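Local coordinates for sulfate adenylyltransferase (Allochromatium vinosum, PDB 4DNX), which catalyses the reaction of sulfate with ATP to give adenosine 5'-phosphosulfate and diphosphate, at residues A[216-230]-A[255-269]. Residues are numbered along the deposited sequence; the frame is centred on the assembly and turned at random.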
loop_
_atom_site.group_PDB
_atom_site.type_symbol
_atom_site.label_atom_id
_atom_site.label_comp_id
_atom_site.label_asym_id
_atom_site.label_seq_id
_atom_site.Cartn_x
_atom_site.Cartn_y
_atom_site.Cartn_z
ATOM N N MET A 216 -16.286 16.608 -11.174
ATOM C CA MET A 216 -17.153 15.897 -10.244
ATOM C C MET A 216 -18.592 16.409 -10.304
ATOM O O MET A 216 -19.527 15.597 -10.311
ATOM C CB MET A 216 -16.616 15.958 -8.820
ATOM C CG MET A 216 -15.244 15.291 -8.682
ATOM S SD MET A 216 -14.396 15.803 -7.163
ATOM C CE MET A 216 -15.292 14.722 -6.099
ATOM N N GLU A 217 -18.787 17.735 -10.361
ATOM C CA GLU A 217 -20.155 18.293 -10.404
ATOM C C GLU A 217 -20.821 17.949 -11.730
ATOM O O GLU A 217 -22.023 17.649 -11.784
ATOM C CB GLU A 217 -20.133 19.811 -10.206
ATOM C CG GLU A 217 -21.541 20.446 -10.122
ATOM C CD GLU A 217 -21.524 21.972 -10.007
ATOM O OE1 GLU A 217 -20.670 22.505 -9.257
ATOM O OE2 GLU A 217 -22.378 22.639 -10.654
ATOM N N ALA A 218 -20.037 17.944 -12.807
ATOM C CA ALA A 218 -20.610 17.766 -14.157
ATOM C C ALA A 218 -21.173 16.361 -14.363
ATOM O O ALA A 218 -22.184 16.179 -15.044
ATOM C CB ALA A 218 -19.566 18.090 -15.236
ATOM N N VAL A 219 -20.499 15.370 -13.793
ATOM C CA VAL A 219 -20.855 13.970 -14.022
ATOM C C VAL A 219 -21.524 13.345 -12.793
ATOM O O VAL A 219 -21.794 12.129 -12.783
ATOM C CB VAL A 219 -19.620 13.140 -14.499
ATOM C CG1 VAL A 219 -18.840 13.912 -15.581
ATOM C CG2 VAL A 219 -18.691 12.767 -13.318
ATOM N N GLU A 220 -21.813 14.191 -11.798
ATOM C CA GLU A 220 -22.387 13.812 -10.492
ATOM C C GLU A 220 -21.561 12.733 -9.786
ATOM O O GLU A 220 -22.118 11.751 -9.279
ATOM C CB GLU A 220 -23.853 13.376 -10.649
ATOM C CG GLU A 220 -24.808 14.543 -10.883
ATOM C CD GLU A 220 -26.122 14.130 -11.571
ATOM O OE1 GLU A 220 -26.861 15.034 -12.011
ATOM O OE2 GLU A 220 -26.423 12.913 -11.674
ATOM N N ALA A 221 -20.238 12.909 -9.774
ATOM C CA ALA A 221 -19.344 11.934 -9.136
ATOM C C ALA A 221 -19.396 11.976 -7.609
ATOM O O ALA A 221 -19.625 13.027 -6.963
ATOM C CB ALA A 221 -17.920 12.137 -9.585
ATOM N N ASP A 222 -19.147 10.817 -7.019
ATOM C CA ASP A 222 -19.068 10.681 -5.581
ATOM C C ASP A 222 -17.652 10.909 -5.060
ATOM O O ASP A 222 -17.448 11.173 -3.861
ATOM C CB ASP A 222 -19.482 9.243 -5.251
ATOM C CG ASP A 222 -20.927 8.963 -5.593
ATOM O OD1 ASP A 222 -21.804 9.712 -5.114
ATOM O OD2 ASP A 222 -21.164 8.026 -6.388
ATOM N N GLY A 223 -16.665 10.801 -5.946
ATOM C CA GLY A 223 -15.299 10.949 -5.497
ATOM C C GLY A 223 -14.351 11.123 -6.661
ATOM O O GLY A 223 -14.745 10.908 -7.812
ATOM N N VAL A 224 -13.128 11.549 -6.336
ATOM C CA VAL A 224 -12.003 11.638 -7.298
ATOM C C VAL A 224 -10.814 10.816 -6.788
ATOM O O VAL A 224 -10.494 10.824 -5.589
ATOM C CB VAL A 224 -11.565 13.095 -7.530
ATOM C CG1 VAL A 224 -11.158 13.795 -6.203
ATOM C CG2 VAL A 224 -10.394 13.173 -8.535
ATOM N N VAL A 225 -10.214 10.045 -7.704
ATOM C CA VAL A 225 -8.967 9.357 -7.427
ATOM C C VAL A 225 -7.889 10.254 -8.050
ATOM O O VAL A 225 -7.931 10.481 -9.290
ATOM C CB VAL A 225 -8.934 7.958 -8.085
ATOM C CG1 VAL A 225 -7.545 7.311 -7.779
ATOM C CG2 VAL A 225 -10.053 7.053 -7.507
ATOM N N ILE A 226 -6.954 10.730 -7.213
ATOM C CA ILE A 226 -5.797 11.549 -7.691
ATOM C C ILE A 226 -4.746 10.465 -7.875
ATOM O O ILE A 226 -4.344 9.811 -6.905
ATOM C CB ILE A 226 -5.382 12.570 -6.643
ATOM C CG1 ILE A 226 -6.526 13.609 -6.436
ATOM C CG2 ILE A 226 -4.104 13.273 -7.140
ATOM C CD1 ILE A 226 -6.295 14.689 -5.368
ATOM N N HIS A 227 -4.373 10.223 -9.117
ATOM C CA HIS A 227 -3.555 9.041 -9.475
ATOM C C HIS A 227 -2.189 9.616 -9.856
ATOM O O HIS A 227 -2.005 10.106 -10.971
ATOM C CB HIS A 227 -4.257 8.319 -10.629
ATOM C CG HIS A 227 -3.897 6.858 -10.745
ATOM N ND1 HIS A 227 -3.818 6.217 -11.963
ATOM C CD2 HIS A 227 -3.566 5.940 -9.814
ATOM C CE1 HIS A 227 -3.495 4.944 -11.779
ATOM N NE2 HIS A 227 -3.323 4.747 -10.480
ATOM N N MET A 228 -1.255 9.564 -8.917
ATOM C CA MET A 228 0.034 10.262 -9.092
ATOM C C MET A 228 1.027 9.384 -9.841
ATOM O O MET A 228 1.108 8.157 -9.599
ATOM C CB MET A 228 0.623 10.668 -7.732
ATOM C CG MET A 228 -0.208 11.824 -6.941
ATOM S SD MET A 228 0.524 12.174 -5.340
ATOM C CE MET A 228 0.468 10.565 -4.506
ATOM N N LEU A 229 1.750 9.989 -10.777
ATOM C CA LEU A 229 2.722 9.214 -11.533
ATOM C C LEU A 229 3.981 9.194 -10.663
ATOM O O LEU A 229 4.605 10.236 -10.433
ATOM C CB LEU A 229 2.962 9.845 -12.918
ATOM C CG LEU A 229 4.130 9.218 -13.709
ATOM C CD1 LEU A 229 4.082 7.661 -13.721
ATOM C CD2 LEU A 229 4.046 9.794 -15.102
ATOM N N LEU A 230 4.342 8.009 -10.155
ATOM C CA LEU A 230 5.521 7.825 -9.330
ATOM C C LEU A 230 6.728 7.497 -10.213
ATOM O O LEU A 230 6.603 6.762 -11.190
ATOM C CB LEU A 230 5.302 6.632 -8.375
ATOM C CG LEU A 230 4.027 6.839 -7.554
ATOM C CD1 LEU A 230 3.730 5.539 -6.788
ATOM C CD2 LEU A 230 4.132 8.001 -6.595
ATOM N N PHE A 255 -11.821 19.673 0.391
ATOM C CA PHE A 255 -12.836 18.786 -0.176
ATOM C C PHE A 255 -13.775 18.273 0.915
ATOM O O PHE A 255 -13.365 18.193 2.066
ATOM C CB PHE A 255 -12.162 17.592 -0.846
ATOM C CG PHE A 255 -11.606 17.897 -2.226
ATOM C CD1 PHE A 255 -10.397 18.629 -2.378
ATOM C CD2 PHE A 255 -12.254 17.414 -3.376
ATOM C CE1 PHE A 255 -9.878 18.883 -3.677
ATOM C CE2 PHE A 255 -11.727 17.648 -4.685
ATOM C CZ PHE A 255 -10.534 18.390 -4.825
ATOM N N PRO A 256 -15.007 17.899 0.568
ATOM C CA PRO A 256 -15.898 17.309 1.580
ATOM C C PRO A 256 -15.409 15.931 2.065
ATOM O O PRO A 256 -14.569 15.312 1.421
ATOM C CB PRO A 256 -17.234 17.171 0.852
ATOM C CG PRO A 256 -17.110 17.928 -0.421
ATOM C CD PRO A 256 -15.656 18.003 -0.751
ATOM N N PRO A 257 -15.946 15.444 3.174
ATOM C CA PRO A 257 -15.586 14.093 3.664
ATOM C C PRO A 257 -15.865 12.973 2.659
ATOM O O PRO A 257 -16.877 12.976 1.959
ATOM C CB PRO A 257 -16.505 13.897 4.877
ATOM C CG PRO A 257 -16.870 15.261 5.283
ATOM C CD PRO A 257 -16.957 16.076 4.042
ATOM N N ASN A 258 -14.948 12.019 2.627
ATOM C CA ASN A 258 -15.057 10.845 1.755
ATOM C C ASN A 258 -15.264 11.198 0.270
ATOM O O ASN A 258 -16.174 10.659 -0.396
ATOM C CB ASN A 258 -16.172 9.903 2.257
ATOM C CG ASN A 258 -16.117 8.546 1.527
ATOM O OD1 ASN A 258 -15.012 8.093 1.177
ATOM N ND2 ASN A 258 -17.275 7.928 1.265
ATOM N N THR A 259 -14.454 12.139 -0.251
ATOM C CA THR A 259 -14.526 12.481 -1.679
ATOM C C THR A 259 -13.202 12.351 -2.401
ATOM O O THR A 259 -13.193 12.456 -3.612
ATOM C CB THR A 259 -15.096 13.917 -1.906
ATOM O OG1 THR A 259 -14.230 14.863 -1.265
ATOM C CG2 THR A 259 -16.468 14.020 -1.343
ATOM N N VAL A 260 -12.100 12.111 -1.685
ATOM C CA VAL A 260 -10.780 12.054 -2.363
ATOM C C VAL A 260 -10.019 10.784 -1.980
ATOM O O VAL A 260 -10.046 10.410 -0.802
ATOM C CB VAL A 260 -9.903 13.272 -2.000
ATOM C CG1 VAL A 260 -8.515 13.187 -2.713
ATOM C CG2 VAL A 260 -10.622 14.572 -2.340
ATOM N N MET A 261 -9.393 10.120 -2.976
ATOM C CA MET A 261 -8.437 9.060 -2.748
ATOM C C MET A 261 -7.111 9.465 -3.374
ATOM O O MET A 261 -7.069 9.690 -4.564
ATOM C CB MET A 261 -8.908 7.787 -3.448
ATOM C CG MET A 261 -9.816 6.944 -2.655
ATOM S SD MET A 261 -10.416 5.575 -3.693
ATOM C CE MET A 261 -8.862 4.804 -4.143
ATOM N N VAL A 262 -6.056 9.555 -2.563
ATOM C CA VAL A 262 -4.699 9.914 -3.049
ATOM C C VAL A 262 -3.875 8.635 -3.245
ATOM O O VAL A 262 -3.686 7.827 -2.297
ATOM C CB VAL A 262 -3.994 10.892 -2.096
ATOM C CG1 VAL A 262 -2.590 11.262 -2.608
ATOM C CG2 VAL A 262 -4.827 12.204 -1.961
ATOM N N THR A 263 -3.417 8.439 -4.477
ATOM C CA THR A 263 -2.847 7.124 -4.853
ATOM C C THR A 263 -1.785 7.376 -5.881
ATOM O O THR A 263 -1.620 8.504 -6.374
ATOM C CB THR A 263 -3.886 6.213 -5.556
ATOM O OG1 THR A 263 -4.216 6.755 -6.839
ATOM C CG2 THR A 263 -5.162 6.017 -4.692
ATOM N N GLY A 264 -1.104 6.309 -6.259
ATOM C CA GLY A 264 -0.051 6.424 -7.278
ATOM C C GLY A 264 0.236 5.128 -8.002
ATOM O O GLY A 264 -0.125 4.020 -7.532
ATOM N N TYR A 265 0.913 5.251 -9.146
ATOM C CA TYR A 265 1.255 4.069 -9.909
ATOM C C TYR A 265 2.619 4.291 -10.546
ATOM O O TYR A 265 3.125 5.404 -10.572
ATOM C CB TYR A 265 0.190 3.806 -10.991
ATOM C CG TYR A 265 0.191 4.821 -12.115
ATOM C CD1 TYR A 265 -0.271 6.113 -11.913
ATOM C CD2 TYR A 265 0.775 4.499 -13.357
ATOM C CE1 TYR A 265 -0.244 7.027 -12.922
ATOM C CE2 TYR A 265 0.821 5.435 -14.391
ATOM C CZ TYR A 265 0.327 6.694 -14.142
ATOM O OH TYR A 265 0.330 7.610 -15.163
ATOM N N GLY A 266 3.191 3.203 -11.060
ATOM C CA GLY A 266 4.533 3.291 -11.682
ATOM C C GLY A 266 4.549 2.760 -13.113
ATOM O O GLY A 266 4.209 1.599 -13.346
ATOM N N PHE A 267 4.975 3.629 -14.052
ATOM C CA PHE A 267 5.007 3.301 -15.484
ATOM C C PHE A 267 5.778 4.440 -16.218
ATOM O O PHE A 267 5.504 5.622 -15.982
ATOM C CB PHE A 267 3.574 3.260 -16.045
ATOM C CG PHE A 267 3.499 2.926 -17.522
ATOM C CD1 PHE A 267 3.903 1.663 -17.995
ATOM C CD2 PHE A 267 3.016 3.863 -18.423
ATOM C CE1 PHE A 267 3.811 1.362 -19.368
ATOM C CE2 PHE A 267 2.921 3.571 -19.783
ATOM C CZ PHE A 267 3.327 2.288 -20.249
ATOM N N ASP A 268 6.736 4.099 -17.080
ATOM C CA ASP A 268 7.513 5.173 -17.731
ATOM C C ASP A 268 6.644 5.879 -18.764
ATOM O O ASP A 268 6.018 5.237 -19.599
ATOM C CB ASP A 268 8.789 4.614 -18.388
ATOM C CG ASP A 268 9.869 4.240 -17.369
ATOM O OD1 ASP A 268 9.783 4.659 -16.187
ATOM O OD2 ASP A 268 10.841 3.532 -17.748
ATOM N N MET A 269 6.614 7.215 -18.698
ATOM C CA MET A 269 5.882 8.000 -19.692
ATOM C C MET A 269 6.334 7.707 -21.132
ATOM O O MET A 269 7.550 7.605 -21.408
ATOM C CB MET A 269 6.095 9.504 -19.430
ATOM C CG MET A 269 5.507 10.030 -18.131
ATOM S SD MET A 269 6.204 11.695 -17.749
ATOM C CE MET A 269 5.559 12.658 -19.111
HETATM O O HOH W 1 -18.791 10.767 -1.517
HETATM O O HOH W 2 7.821 7.476 -14.244
#
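The carbonyl oxygen Ile226 O is gripped twice by Thr263: the amide Thr263 N bonds it at 2.9 Å with a C=O...N angle of 176°, while the hydroxyl Thr263 OG1 donates to it at 3.1 Å from above the carbonyl plane. With chi1 at 68°, Thr263 OG1 sits between its own backbone N and carbonyl carbon, a position from which it reaches this oxygen and also meets the His227 ring edge, in plane, 3.2 Å from His227 CD2. One face of that imidazole is taken by Tyr265, whose CD1 lies over the ring centre; centroids 4.5 Å apart and planes at 24° define an offset stack. Both ring nitrogens are engaged as well, His227 ND1 by Arg284 and His227 NE2 by the hydroxyl of Tyr51. Replacing His227 with an alanine is likely to strip Tyr265 of its stacking partner, Arg284 NE of its acceptor, and the Tyr51 hydroxyl of its bond to the ring.

Parallel pairing without a break from Val224 with Val260 to Leu229 with Tyr265, together with helix 240-254 in the connection, makes strands 223-230 and 260-266 a beta-alpha-beta unit. Strand 260-266 is outermost in the chain's five-stranded parallel sheet of order 3-2-1-4-5, as expected for the Rossmann-like fold. On the sheet face toward helix 240-254, Ile226 CD1 meets Val260 CG1 at 3.8 Å, and Met228, bent at its last torsion, brings CE to Val262 CG1. Glu189 of the second subunit accepts a bond from Val262 N.

Before the strands, Met216 SD approaches the Phe255 ring at its edge, 4.1 Å from Phe255 CE2, a Met-aromatic contact. A water donates to both Asp222 O and Asn258 O, bridging the two chain segments where the pairing begins.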